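Local coordinates for protein triacylglycerol lipase (Yarrowia lipolytica, PDB 3O0D) that probably hydrolyses the ester bonds of triacylglycerols, acting as an extracellular lipase of the alpha/beta-hydrolase type, at residues 187-191 against 232-236; 243-249 against 262-268; 181-187 against 220-225. One frame throughout, in Å; residues are numbered along the deposited sequence.

Contact 1 of 3, residues 187-191 against 232-236; sequences LGQPI and VPQVP. With K (potassium ion), chain N.
P190 and V232 lie flank to flank with their side chains pointing the same way, P190 CB 4.0 Å from V232 CG1, as part of the packing between two buried loops. With V232 CG1 anti to the backbone nitrogen (chi1 -179°), the same methyl also reaches G188 O at 3.3 Å, and P233 CG packs on G188 CA at 3.8 Å. Two CA-H...O contacts reinforce the fit, from P190 CA to V232 O at 3.2 Å and from P233 CA to Q189 O.

The CB of I191 is directed at 232-236. Its backbone N donates to V235 O over 2.8 Å, the one hydrogen bond between the segments, and its CB meets the ring of P236, 4.1 Å from CD. The V235-P236 peptide is cis, and P236 CD lies 3.1 Å from I191 O. I191 CD1 ends among carbonyls, 3.2 Å from P236 O and also near Q234 O. Both I191 O and P236 O are buried by the contact without a partner in the model. The amide end of Q189 turns from this interface to the potassium ion, which H243 also binds. These are loops at the C-terminal ends of parallel strands 183-187 and 222-227, where alpha/beta-hydrolases place catalytic residues; V232 N is hydrogen-bonded to D230, probably the acid of a Ser-His-Asp triad.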
ATOM      1  N   LEU A 187       1.964  -2.967   0.433  1.00  8.22           N
ATOM      2  CA  LEU A 187       2.929  -4.001   0.903  1.00  7.36           C
ATOM      3  C   LEU A 187       3.688  -3.375   2.066  1.00  7.14           C
ATOM      4  O   LEU A 187       4.230  -2.261   1.928  1.00 10.75           O
ATOM      5  CB  LEU A 187       3.890  -4.327  -0.230  1.00  7.87           C
ATOM      6  CG  LEU A 187       3.156  -4.872  -1.502  1.00  8.62           C
ATOM      7  CD1 LEU A 187       3.125  -3.782  -2.624  1.00  9.84           C
ATOM      8  CD2 LEU A 187       4.021  -6.086  -2.110  1.00 10.51           C
ATOM      9  N   GLY A 188       3.741  -4.116   3.170  1.00  9.19           N
ATOM     10  CA  GLY A 188       4.578  -3.694   4.286  1.00  8.51           C
ATOM     11  C   GLY A 188       3.960  -2.360   4.859  1.00 11.19           C
ATOM     12  O   GLY A 188       4.726  -1.453   5.235  1.00 10.72           O
ATOM     13  N   GLN A 189       2.638  -2.240   4.790  1.00 10.62           N
ATOM     14  CA  GLN A 189       1.995  -0.960   5.187  1.00 11.02           C
ATOM     15  C   GLN A 189       1.794  -0.802   6.666  1.00  8.51           C
ATOM     16  O   GLN A 189       1.232  -1.654   7.331  1.00 10.33           O
ATOM     17  CB  GLN A 189       0.627  -0.937   4.502  1.00 11.09           C
ATOM     18  CG  GLN A 189      -0.237   0.404   4.800  1.00 11.32           C
ATOM     19  CD  GLN A 189      -1.669  -0.004   4.937  1.00 14.01           C
ATOM     20  OE1 GLN A 189      -2.190  -0.659   4.014  1.00 12.21           O
ATOM     21  NE2 GLN A 189      -2.285   0.262   6.095  1.00 11.83           N
ATOM     22  N   PRO A 190       2.221   0.347   7.245  1.00 10.32           N
ATOM     23  CA  PRO A 190       2.050   0.562   8.683  1.00 13.22           C
ATOM     24  C   PRO A 190       0.562   0.838   9.019  1.00 12.74           C
ATOM     25  O   PRO A 190      -0.256   1.069   8.051  1.00 12.85           O
ATOM     26  CB  PRO A 190       2.954   1.810   8.944  1.00 10.61           C
ATOM     27  CG  PRO A 190       2.948   2.604   7.623  1.00 13.69           C
ATOM     28  CD  PRO A 190       2.864   1.438   6.522  1.00  9.74           C
ATOM     29  N   ILE A 191       0.163   0.747  10.300  1.00 12.85           N
ATOM     30  CA  ILE A 191      -1.209   1.039  10.691  1.00 13.72           C
ATOM     31  C   ILE A 191      -1.493   2.551  10.502  1.00 16.79           C
ATOM     32  O   ILE A 191      -0.718   3.380  10.981  1.00 19.95           O
ATOM     33  CB  ILE A 191      -1.400   0.669  12.157  1.00 13.52           C
ATOM     34  CG1 ILE A 191      -1.018  -0.771  12.414  1.00 15.45           C
ATOM     35  CG2 ILE A 191      -2.928   0.815  12.544  1.00 12.36           C
ATOM     36  CD1 ILE A 191      -0.816  -1.087  13.908  1.00 15.85           C
ATOM     37  N   VAL A 232       6.908  -3.463  10.342  1.00 10.93           N
ATOM     38  CA  VAL A 232       6.256  -2.190   9.853  1.00 11.57           C
ATOM     39  C   VAL A 232       4.730  -2.291   9.934  1.00 14.08           C
ATOM     40  O   VAL A 232       4.048  -1.352  10.356  1.00 13.32           O
ATOM     41  CB  VAL A 232       6.828  -1.731   8.538  1.00 11.11           C
ATOM     42  CG1 VAL A 232       6.165  -0.372   8.007  1.00 13.86           C
ATOM     43  CG2 VAL A 232       8.387  -1.491   8.753  1.00 11.77           C
ATOM     44  N   PRO A 233       4.149  -3.406   9.446  1.00 13.30           N
ATOM     45  CA  PRO A 233       2.711  -3.577   9.612  1.00 12.32           C
ATOM     46  C   PRO A 233       2.153  -3.727  11.044  1.00 13.04           C
ATOM     47  O   PRO A 233       0.943  -3.876  11.273  1.00 13.50           O
ATOM     48  CB  PRO A 233       2.433  -4.864   8.764  1.00 10.43           C
ATOM     49  CG  PRO A 233       3.497  -4.801   7.706  1.00 10.28           C
ATOM     50  CD  PRO A 233       4.729  -4.444   8.564  1.00 11.28           C
ATOM     51  N   GLN A 234       3.061  -3.761  12.044  1.00 10.43           N
ATOM     52  CA  GLN A 234       2.699  -3.771  13.421  1.00 13.02           C
ATOM     53  C   GLN A 234       2.811  -2.406  14.116  1.00 13.89           C
ATOM     54  O   GLN A 234       2.378  -2.349  15.285  1.00 18.81           O
ATOM     55  CB  GLN A 234       3.578  -4.766  14.217  1.00 10.66           C
ATOM     56  CG  GLN A 234       3.661  -6.198  13.493  1.00 14.23           C
ATOM     57  CD  GLN A 234       4.256  -7.253  14.435  1.00 10.26           C
ATOM     58  OE1 GLN A 234       5.400  -7.628  14.255  1.00 13.50           O
ATOM     59  NE2 GLN A 234       3.507  -7.614  15.485  1.00 14.67           N
ATOM     60  N   VAL A 235       3.333  -1.405  13.458  1.00 15.41           N
ATOM     61  CA  VAL A 235       3.431  -0.035  14.051  1.00 16.17           C
ATOM     62  C   VAL A 235       2.642   0.991  13.229  1.00 17.06           C
ATOM     63  O   VAL A 235       2.238   0.732  12.115  1.00 15.54           O
ATOM     64  CB  VAL A 235       4.917   0.376  14.140  1.00 16.37           C
ATOM     65  CG1 VAL A 235       5.670  -0.624  14.933  1.00 17.58           C
ATOM     66  CG2 VAL A 235       5.521   0.526  12.791  1.00 15.48           C
ATOM     67  N   PRO A 236       2.368   2.177  13.794  1.00 17.10           N
ATOM     68  CA  PRO A 236       2.635   2.475  15.193  1.00 20.81           C
ATOM     69  C   PRO A 236       1.614   1.673  16.019  1.00 24.38           C
ATOM     70  O   PRO A 236       0.478   1.370  15.552  1.00 25.42           O
ATOM     71  CB  PRO A 236       2.306   3.980  15.309  1.00 21.39           C
ATOM     72  CG  PRO A 236       1.763   4.406  14.033  1.00 18.29           C
ATOM     73  CD  PRO A 236       1.654   3.240  13.045  1.00 15.34           C
TER
HETATM   74  K     K N 308      -4.771   0.150   8.036  1.00 21.57           K
HETATM   75  O   HOH W   1      -5.874   2.009  10.265  1.00 28.15           O

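Contact 2 of 3, residues 243-249 against 262-268; sequences HCSGEVF and VVMCQGQ. With K (potassium ion), chain N.
F249 and V263 form the closely bonded end of this hairpin, an antiparallel hydrogen-bonded pair: F249 N donates to V263 O and V263 N to F249 O, each over 2.9 Å. A third bond, from C265 N to E247 O, is nearly straight at 171°. On the face carrying V248 and M264, V248 splits its branches, CG1 against V262 CG1 at 3.7 Å and CG2 against M264 CE at the same distance. The methionine, bent at chi2 and chi3, brings its sulfur and methyl back alongside the valine. On the face carrying F249, F249 CB rests 3.5 Å from C265 SG, which is disulfide-bonded to C273, while V263 CG2 approaches the ring edge near its plane.

Beyond C265 the direct strand bonding stops and water takes over. One water accepts from G246 N and donates to C265 O and G267 O; another joins E247 OE1 to G267 O, while OE2 is hydrogen-bonded to T226 OG1; a third links H243 N to Q268 O. S245 and Q268 come close again, with Q268 CG on H243 O at 3.2 Å and on S245 OG. The H243 ring meets the potassium ion edge-on, in plane, through ND1 at 3.1 Å, while NE2 is hydrogen-bonded to P233 O. The hairpin continues the central sheet between strands 222-227 and 3-8, with helix 195-206 against C244 and Q268.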
ATOM      1  N   HIS A 243      -5.505  -1.727  12.340  1.00 13.88           N
ATOM      2  CA  HIS A 243      -5.651  -1.872  10.934  1.00 12.98           C
ATOM      3  C   HIS A 243      -7.118  -2.097  10.513  1.00 11.48           C
ATOM      4  O   HIS A 243      -7.952  -2.605  11.287  1.00 14.49           O
ATOM      5  CB  HIS A 243      -4.903  -3.148  10.488  1.00 12.66           C
ATOM      6  CG  HIS A 243      -3.420  -2.946  10.131  1.00 11.64           C
ATOM      7  ND1 HIS A 243      -2.952  -2.068   9.193  1.00 12.38           N
ATOM      8  CD2 HIS A 243      -2.332  -3.613  10.604  1.00 12.50           C
ATOM      9  CE1 HIS A 243      -1.628  -2.212   9.069  1.00 14.08           C
ATOM     10  NE2 HIS A 243      -1.228  -3.142   9.929  1.00 11.47           N
ATOM     11  N   CYS A 244      -7.369  -1.741   9.270  1.00 14.94           N
ATOM     12  CA  CYS A 244      -8.530  -2.273   8.570  1.00 15.90           C
ATOM     13  C   CYS A 244      -8.302  -3.744   8.225  1.00 16.65           C
ATOM     14  O   CYS A 244      -7.181  -4.298   8.397  1.00 17.37           O
ATOM     15  CB  CYS A 244      -8.750  -1.435   7.303  1.00 15.50           C
ATOM     16  SG  CYS A 244      -7.479  -1.630   6.001  1.00 21.30           S
ATOM     17  N   SER A 245      -9.369  -4.391   7.792  1.00 15.24           N
ATOM     18  CA  SER A 245      -9.244  -5.820   7.346  1.00 16.00           C
ATOM     19  C   SER A 245      -8.532  -5.900   5.989  1.00 14.55           C
ATOM     20  O   SER A 245      -8.379  -4.927   5.265  1.00 16.19           O
ATOM     21  CB  SER A 245     -10.614  -6.454   7.174  1.00 16.07           C
ATOM     22  OG  SER A 245     -11.235  -6.388   8.458  1.00 15.80           O
ATOM     23  N   GLY A 246      -8.222  -7.147   5.612  1.00 13.82           N
ATOM     24  CA  GLY A 246      -7.727  -7.314   4.267  1.00 10.47           C
ATOM     25  C   GLY A 246      -6.272  -7.850   4.138  1.00 10.89           C
ATOM     26  O   GLY A 246      -5.697  -7.781   3.067  1.00 11.84           O
ATOM     27  N   GLU A 247      -5.756  -8.382   5.242  1.00 10.93           N
ATOM     28  CA  GLU A 247      -4.350  -8.835   5.285  1.00 11.23           C
ATOM     29  C   GLU A 247      -4.115 -10.100   4.394  1.00  9.53           C
ATOM     30  O   GLU A 247      -4.948 -11.033   4.435  1.00 10.60           O
ATOM     31  CB  GLU A 247      -3.988  -9.190   6.729  1.00 11.23           C
ATOM     32  CG  GLU A 247      -2.482  -9.651   6.861  1.00 10.66           C
ATOM     33  CD  GLU A 247      -2.023  -9.792   8.287  1.00 13.22           C
ATOM     34  OE1 GLU A 247      -2.890  -9.881   9.233  1.00 14.73           O
ATOM     35  OE2 GLU A 247      -0.772  -9.842   8.522  1.00 13.26           O
ATOM     36  N   VAL A 248      -3.034 -10.040   3.583  1.00  8.97           N
ATOM     37  CA  VAL A 248      -2.505 -11.190   2.818  1.00  8.91           C
ATOM     38  C   VAL A 248      -1.047 -11.398   3.321  1.00  8.22           C
ATOM     39  O   VAL A 248      -0.261 -10.500   3.239  1.00 10.09           O
ATOM     40  CB  VAL A 248      -2.401 -10.782   1.392  1.00  8.68           C
ATOM     41  CG1 VAL A 248      -1.810 -11.993   0.546  1.00  8.54           C
ATOM     42  CG2 VAL A 248      -3.885 -10.411   0.869  1.00  9.32           C
ATOM     43  N   PHE A 249      -0.751 -12.554   3.894  1.00  8.40           N
ATOM     44  CA  PHE A 249       0.483 -12.732   4.673  1.00  8.48           C
ATOM     45  C   PHE A 249       1.368 -13.701   3.919  1.00  8.56           C
ATOM     46  O   PHE A 249       0.950 -14.812   3.577  1.00  9.65           O
ATOM     47  CB  PHE A 249       0.094 -13.355   5.988  1.00  7.60           C
ATOM     48  CG  PHE A 249       1.234 -13.564   6.953  1.00  6.73           C
ATOM     49  CD1 PHE A 249       1.982 -12.424   7.430  1.00 11.86           C
ATOM     50  CD2 PHE A 249       1.508 -14.830   7.419  1.00  9.43           C
ATOM     51  CE1 PHE A 249       2.946 -12.638   8.478  1.00 11.51           C
ATOM     52  CE2 PHE A 249       2.480 -15.063   8.375  1.00 10.75           C
ATOM     53  CZ  PHE A 249       3.197 -13.929   8.909  1.00 11.11           C
ATOM     54  N   VAL A 262       1.550 -18.255   0.933  1.00  8.92           N
ATOM     55  CA  VAL A 262       0.939 -16.919   0.945  1.00  9.22           C
ATOM     56  C   VAL A 262      -0.582 -17.156   1.328  1.00  9.20           C
ATOM     57  O   VAL A 262      -1.279 -17.910   0.613  1.00 11.21           O
ATOM     58  CB  VAL A 262       1.045 -16.272  -0.432  1.00  7.36           C
ATOM     59  CG1 VAL A 262       0.376 -14.825  -0.472  1.00  9.24           C
ATOM     60  CG2 VAL A 262       2.484 -16.176  -0.992  1.00 11.06           C
ATOM     61  N   VAL A 263      -1.072 -16.540   2.401  1.00  8.28           N
ATOM     62  CA  VAL A 263      -2.383 -16.940   2.924  1.00  7.44           C
ATOM     63  C   VAL A 263      -3.231 -15.656   3.063  1.00  7.97           C
ATOM     64  O   VAL A 263      -2.688 -14.558   3.288  1.00  8.85           O
ATOM     65  CB  VAL A 263      -2.304 -17.732   4.259  1.00  9.76           C
ATOM     66  CG1 VAL A 263      -1.635 -19.112   4.016  1.00 11.88           C
ATOM     67  CG2 VAL A 263      -1.538 -16.886   5.370  1.00 10.42           C
ATOM     68  N   MET A 264      -4.567 -15.824   2.984  1.00 10.17           N
ATOM     69  CA  MET A 264      -5.455 -14.685   3.230  1.00  8.99           C
ATOM     70  C   MET A 264      -5.889 -14.772   4.693  1.00 11.10           C
ATOM     71  O   MET A 264      -6.279 -15.842   5.178  1.00 12.46           O
ATOM     72  CB  MET A 264      -6.718 -14.899   2.347  1.00 11.45           C
ATOM     73  CG  MET A 264      -6.467 -15.094   0.833  1.00 12.15           C
ATOM     74  SD  MET A 264      -5.605 -13.698   0.143  1.00 10.87           S
ATOM     75  CE  MET A 264      -6.915 -12.384   0.132  1.00  9.32           C
ATOM     76  N   CYS A 265      -5.744 -13.659   5.441  1.00 10.05           N
ATOM     77  CA  CYS A 265      -5.964 -13.691   6.901  1.00 13.05           C
ATOM     78  C   CYS A 265      -7.296 -13.037   7.178  1.00  9.76           C
ATOM     79  O   CYS A 265      -7.499 -11.987   6.629  1.00 13.71           O
ATOM     80  CB  CYS A 265      -4.882 -12.782   7.540  1.00 11.25           C
ATOM     81  SG  CYS A 265      -3.212 -13.458   7.091  1.00 14.46           S
ATOM     82  N   GLN A 266      -8.096 -13.659   8.016  1.00 11.62           N
ATOM     83  CA  GLN A 266      -9.335 -12.936   8.582  1.00 12.33           C
ATOM     84  C   GLN A 266      -8.900 -11.907   9.606  1.00 12.58           C
ATOM     85  O   GLN A 266      -7.852 -12.003  10.261  1.00 13.20           O
ATOM     86  CB  GLN A 266     -10.310 -13.846   9.182  1.00 13.04           C
ATOM     87  CG  GLN A 266     -10.903 -14.860   8.159  1.00 14.86           C
ATOM     88  CD  GLN A 266     -11.922 -14.307   7.263  1.00 14.75           C
ATOM     89  OE1 GLN A 266     -11.980 -13.118   7.013  1.00 16.59           O
ATOM     90  NE2 GLN A 266     -12.743 -15.199   6.682  1.00 15.84           N
ATOM     91  N   GLY A 267      -9.736 -10.892   9.727  1.00 12.39           N
ATOM     92  CA  GLY A 267      -9.641  -9.944  10.858  1.00 15.17           C
ATOM     93  C   GLY A 267      -8.735  -8.761  10.775  1.00 15.42           C
ATOM     94  O   GLY A 267      -7.870  -8.612   9.892  1.00 13.91           O
ATOM     95  N   GLN A 268      -8.821  -7.921  11.812  1.00 12.59           N
ATOM     96  CA  GLN A 268      -7.988  -6.761  11.788  1.00 13.81           C
ATOM     97  C   GLN A 268      -6.641  -7.032  12.512  1.00 13.17           C
ATOM     98  O   GLN A 268      -5.729  -6.204  12.435  1.00 14.56           O
ATOM     99  CB  GLN A 268      -8.742  -5.515  12.421  1.00 15.49           C
ATOM    100  CG  GLN A 268      -9.925  -5.060  11.522  1.00 15.82           C
ATOM    101  CD  GLN A 268     -10.853  -4.081  12.219  1.00 21.70           C
ATOM    102  OE1 GLN A 268     -11.497  -3.201  11.570  1.00 24.17           O
ATOM    103  NE2 GLN A 268     -10.962  -4.248  13.524  1.00 18.89           N
TER
HETATM  104  K     K N 308      -4.771   0.150   8.036  1.00 21.57           K
HETATM  105  O   HOH W   2      -4.830  -3.989  14.059  1.00 19.21           O
HETATM  106  O   HOH W   3      -7.600  -9.290   7.327  1.00 13.27           O
HETATM  107  O   HOH W   4      -4.972  -8.359  10.090  1.00 24.98           O
HETATM  108  O   HOH W   1      -5.874   2.009  10.265  1.00 28.15           O

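Contact 3 of 3, residues 181-187 against 220-225; sequences DPLVVTL and RKLYRI
D181 and K221 form the salt bridge at the mouth of this strand pair, OD2 to NZ at 3.3 Å, their side chains crossing at about a right angle. K221 is bent at chi2 and chi4, which brings the ammonium round to the carboxylate. Beyond it four backbone bonds run in parallel-sheet fashion: V184 N to K221 O, Y223 N to V184 O, T186 N to Y223 O at 2.9 Å, and I225 N to T186 O at 2.8 Å. The R220 side chain reaches forward and grips L222 O side-on, NE at 3.0 Å and NH2 at 3.2 Å, with that oxygen in the guanidinium plane; its NH1 is held by V213 and K215. Y223 CE1 lies over one face of this group, offset toward its rim. At the far end a water donates to both T186 OG1 and I225 O, while the hydroxyl also lies close to the Q189 amide, whose orientation is uncertain.

Packing divides between the two faces. On the side of V185, Y223, L187 and I225, the tyrosine ring takes L183 CD1 at its edge, 3.9 Å from CE2. There I225 CD1 touches both V185 CG1, at 3.6 Å, and L187 CD2. Helix 12-27 covers this face, with F17 and F18 edge-to-face on Y223. On the other, V184 CG1 lies beside L222 CD1 at 3.6 Å, and F205 and F206 of helix 195-206 close over L222. The chemistry is thus graded within this beta-alpha-beta unit of the lipase sheet: an ion pair at the exposed entrance gives way to a largely apolar face around V185 and I225, while the V184 and L222 face also buries polar T186 and R224, the latter hydrogen-bonded through NH2 to C244 O.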
ATOM      1  N   ASP A 181     -13.439   3.725  -8.633  1.00 18.34           N
ATOM      2  CA  ASP A 181     -13.536   2.355  -8.114  1.00 16.49           C
ATOM      3  C   ASP A 181     -12.086   1.717  -8.167  1.00 14.55           C
ATOM      4  O   ASP A 181     -11.821   0.774  -8.951  1.00 15.71           O
ATOM      5  CB  ASP A 181     -14.452   1.555  -9.053  1.00 16.92           C
ATOM      6  CG  ASP A 181     -14.757   0.184  -8.568  1.00 22.11           C
ATOM      7  OD1 ASP A 181     -14.515  -0.166  -7.409  1.00 26.62           O
ATOM      8  OD2 ASP A 181     -15.259  -0.645  -9.403  1.00 27.12           O
ATOM      9  N   PRO A 182     -11.165   2.280  -7.416  1.00 13.28           N
ATOM     10  CA  PRO A 182      -9.781   1.894  -7.516  1.00 13.65           C
ATOM     11  C   PRO A 182      -9.526   0.502  -6.935  1.00 11.42           C
ATOM     12  O   PRO A 182     -10.184   0.111  -5.965  1.00 15.35           O
ATOM     13  CB  PRO A 182      -9.103   2.955  -6.640  1.00  9.88           C
ATOM     14  CG  PRO A 182     -10.134   3.163  -5.538  1.00 14.91           C
ATOM     15  CD  PRO A 182     -11.373   3.345  -6.385  1.00 15.34           C
ATOM     16  N   LEU A 183      -8.490  -0.185  -7.431  1.00  9.78           N
ATOM     17  CA  LEU A 183      -7.861  -1.353  -6.735  1.00  9.35           C
ATOM     18  C   LEU A 183      -6.707  -0.810  -5.900  1.00  7.37           C
ATOM     19  O   LEU A 183      -5.975  -0.023  -6.392  1.00 11.88           O
ATOM     20  CB  LEU A 183      -7.284  -2.282  -7.847  1.00  9.52           C
ATOM     21  CG  LEU A 183      -6.486  -3.468  -7.230  1.00  9.93           C
ATOM     22  CD1 LEU A 183      -7.199  -4.443  -6.243  1.00 12.35           C
ATOM     23  CD2 LEU A 183      -5.892  -4.158  -8.505  1.00 15.73           C
ATOM     24  N   VAL A 184      -6.634  -1.255  -4.645  1.00 10.60           N
ATOM     25  CA  VAL A 184      -5.547  -0.751  -3.711  1.00  9.28           C
ATOM     26  C   VAL A 184      -4.809  -2.006  -3.241  1.00  7.26           C
ATOM     27  O   VAL A 184      -5.442  -2.940  -2.715  1.00 10.79           O
ATOM     28  CB  VAL A 184      -6.218  -0.102  -2.517  1.00 11.20           C
ATOM     29  CG1 VAL A 184      -5.175   0.302  -1.499  1.00 13.66           C
ATOM     30  CG2 VAL A 184      -6.936   1.151  -2.972  1.00 17.10           C
ATOM     31  N   VAL A 185      -3.505  -2.012  -3.474  1.00  8.91           N
ATOM     32  CA  VAL A 185      -2.748  -3.173  -2.924  1.00  7.70           C
ATOM     33  C   VAL A 185      -1.559  -2.470  -2.211  1.00  7.18           C
ATOM     34  O   VAL A 185      -0.791  -1.763  -2.850  1.00 11.17           O
ATOM     35  CB  VAL A 185      -2.143  -4.032  -4.049  1.00  8.70           C
ATOM     36  CG1 VAL A 185      -1.268  -5.182  -3.426  1.00  9.69           C
ATOM     37  CG2 VAL A 185      -3.351  -4.725  -4.885  1.00  8.76           C
ATOM     38  N   THR A 186      -1.386  -2.804  -0.950  1.00  9.28           N
ATOM     39  CA  THR A 186      -0.243  -2.172  -0.243  1.00 10.12           C
ATOM     40  C   THR A 186       0.693  -3.307   0.182  1.00  9.14           C
ATOM     41  O   THR A 186       0.237  -4.435   0.371  1.00  9.90           O
ATOM     42  CB  THR A 186      -0.764  -1.388   1.001  1.00  7.84           C
ATOM     43  OG1 THR A 186      -1.175  -2.229   2.036  1.00 10.41           O
ATOM     44  CG2 THR A 186      -1.999  -0.453   0.634  1.00 14.39           C
ATOM     45  N   LEU A 187       1.964  -2.967   0.433  1.00  8.22           N
ATOM     46  CA  LEU A 187       2.929  -4.001   0.903  1.00  7.36           C
ATOM     47  C   LEU A 187       3.688  -3.375   2.066  1.00  7.14           C
ATOM     48  O   LEU A 187       4.230  -2.261   1.928  1.00 10.75           O
ATOM     49  CB  LEU A 187       3.890  -4.327  -0.230  1.00  7.87           C
ATOM     50  CG  LEU A 187       3.156  -4.872  -1.502  1.00  8.62           C
ATOM     51  CD1 LEU A 187       3.125  -3.782  -2.624  1.00  9.84           C
ATOM     52  CD2 LEU A 187       4.021  -6.086  -2.110  1.00 10.51           C
ATOM     53  N   ARG A 220     -13.087  -7.693  -5.489  1.00 16.27           N
ATOM     54  CA  ARG A 220     -12.494  -7.202  -4.220  1.00 14.07           C
ATOM     55  C   ARG A 220     -11.491  -6.140  -4.533  1.00 13.49           C
ATOM     56  O   ARG A 220     -10.762  -6.258  -5.517  1.00 14.05           O
ATOM     57  CB  ARG A 220     -11.753  -8.398  -3.609  1.00 12.01           C
ATOM     58  CG  ARG A 220     -10.954  -7.888  -2.367  1.00 12.32           C
ATOM     59  CD  ARG A 220     -10.696  -9.089  -1.493  1.00  8.56           C
ATOM     60  NE  ARG A 220      -9.648  -8.642  -0.501  1.00  9.92           N
ATOM     61  CZ  ARG A 220      -9.194  -9.436   0.454  1.00  9.40           C
ATOM     62  NH1 ARG A 220      -9.694 -10.689   0.671  1.00  9.87           N
ATOM     63  NH2 ARG A 220      -8.196  -8.982   1.252  1.00  9.86           N
ATOM     64  N   LYS A 221     -11.374  -5.069  -3.708  1.00 11.49           N
ATOM     65  CA  LYS A 221     -10.563  -4.020  -4.202  1.00 10.38           C
ATOM     66  C   LYS A 221      -9.502  -3.591  -3.186  1.00 10.91           C
ATOM     67  O   LYS A 221      -8.900  -2.540  -3.425  1.00 12.68           O
ATOM     68  CB  LYS A 221     -11.453  -2.762  -4.479  1.00 11.92           C
ATOM     69  CG  LYS A 221     -12.454  -3.019  -5.683  1.00 11.71           C
ATOM     70  CD  LYS A 221     -11.693  -3.140  -6.975  1.00 15.48           C
ATOM     71  CE  LYS A 221     -12.465  -4.061  -8.021  1.00 26.14           C
ATOM     72  NZ  LYS A 221     -13.631  -3.405  -8.527  1.00 28.73           N
ATOM     73  N   LEU A 222      -9.375  -4.346  -2.095  1.00  8.60           N
ATOM     74  CA  LEU A 222      -8.357  -3.938  -1.060  1.00  9.42           C
ATOM     75  C   LEU A 222      -7.580  -5.137  -0.625  1.00  9.94           C
ATOM     76  O   LEU A 222      -8.161  -6.105  -0.092  1.00 10.24           O
ATOM     77  CB  LEU A 222      -9.015  -3.234   0.121  1.00 11.02           C
ATOM     78  CG  LEU A 222      -8.060  -2.794   1.257  1.00  9.98           C
ATOM     79  CD1 LEU A 222      -6.966  -1.905   0.784  1.00 10.61           C
ATOM     80  CD2 LEU A 222      -8.958  -2.013   2.233  1.00 13.48           C
ATOM     81  N   TYR A 223      -6.269  -5.033  -0.749  1.00 10.13           N
ATOM     82  CA  TYR A 223      -5.399  -6.096  -0.152  1.00  9.24           C
ATOM     83  C   TYR A 223      -4.212  -5.413   0.546  1.00  8.32           C
ATOM     84  O   TYR A 223      -3.528  -4.582  -0.080  1.00 10.39           O
ATOM     85  CB  TYR A 223      -4.804  -6.968  -1.278  1.00  8.99           C
ATOM     86  CG  TYR A 223      -5.862  -7.655  -2.175  1.00  8.43           C
ATOM     87  CD1 TYR A 223      -6.347  -8.915  -1.792  1.00 10.99           C
ATOM     88  CD2 TYR A 223      -6.412  -6.969  -3.244  1.00 10.06           C
ATOM     89  CE1 TYR A 223      -7.368  -9.562  -2.567  1.00 12.23           C
ATOM     90  CE2 TYR A 223      -7.412  -7.617  -4.003  1.00  9.52           C
ATOM     91  CZ  TYR A 223      -7.822  -8.891  -3.644  1.00 12.12           C
ATOM     92  OH  TYR A 223      -8.758  -9.538  -4.451  1.00 13.42           O
ATOM     93  N   ARG A 224      -3.916  -5.876   1.749  1.00 10.56           N
ATOM     94  CA  ARG A 224      -2.727  -5.381   2.571  1.00  9.83           C
ATOM     95  C   ARG A 224      -1.763  -6.583   2.717  1.00  6.48           C
ATOM     96  O   ARG A 224      -1.992  -7.463   3.563  1.00 10.27           O
ATOM     97  CB  ARG A 224      -3.137  -5.001   3.982  1.00  9.66           C
ATOM     98  CG  ARG A 224      -4.004  -3.664   3.981  1.00 10.84           C
ATOM     99  CD  ARG A 224      -3.990  -3.124   5.517  1.00 10.98           C
ATOM    100  NE  ARG A 224      -4.691  -4.027   6.461  1.00 12.47           N
ATOM    101  CZ  ARG A 224      -4.099  -4.943   7.284  1.00 11.02           C
ATOM    102  NH1 ARG A 224      -2.759  -5.092   7.290  1.00 12.27           N
ATOM    103  NH2 ARG A 224      -4.820  -5.744   8.080  1.00 13.14           N
ATOM    104  N   ILE A 225      -0.745  -6.576   1.871  1.00  7.82           N
ATOM    105  CA  ILE A 225       0.238  -7.675   1.899  1.00  6.83           C
ATOM    106  C   ILE A 225       1.245  -7.415   3.028  1.00  6.47           C
ATOM    107  O   ILE A 225       1.771  -6.315   3.098  1.00  8.19           O
ATOM    108  CB  ILE A 225       0.974  -7.802   0.547  1.00  9.84           C
ATOM    109  CG1 ILE A 225      -0.029  -7.969  -0.643  1.00  9.70           C
ATOM    110  CG2 ILE A 225       1.885  -9.071   0.604  1.00  8.18           C
ATOM    111  CD1 ILE A 225       0.626  -7.959  -2.114  1.00  8.91           C
TER
HETATM  112  O   HOH W   5     -12.139  -1.341 -10.332  1.00 28.76           O
HETATM  113  O   HOH W   6       0.516  -3.906   3.642  1.00  9.53           O

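Along the chain, strand 183-187 comes first, and L187 passes directly from contact 3 into contact 1. The chain then runs through helix 195-206 to strand 222-227, where contact 3 closes the crossover; contact 1 closes only afterwards, at 232-236, so the two cross. Contact 2 opens after both are shut, in series, and closes the short hairpin 243-249 with 262-268. G188 N bonds to I225 O between contacts 1 and 3, and V248 N to R224 O between contacts 3 and 2. Contacts 1 and 2 meet at the potassium ion. Together they tie the central sheet to the loops bearing the probable triad acid.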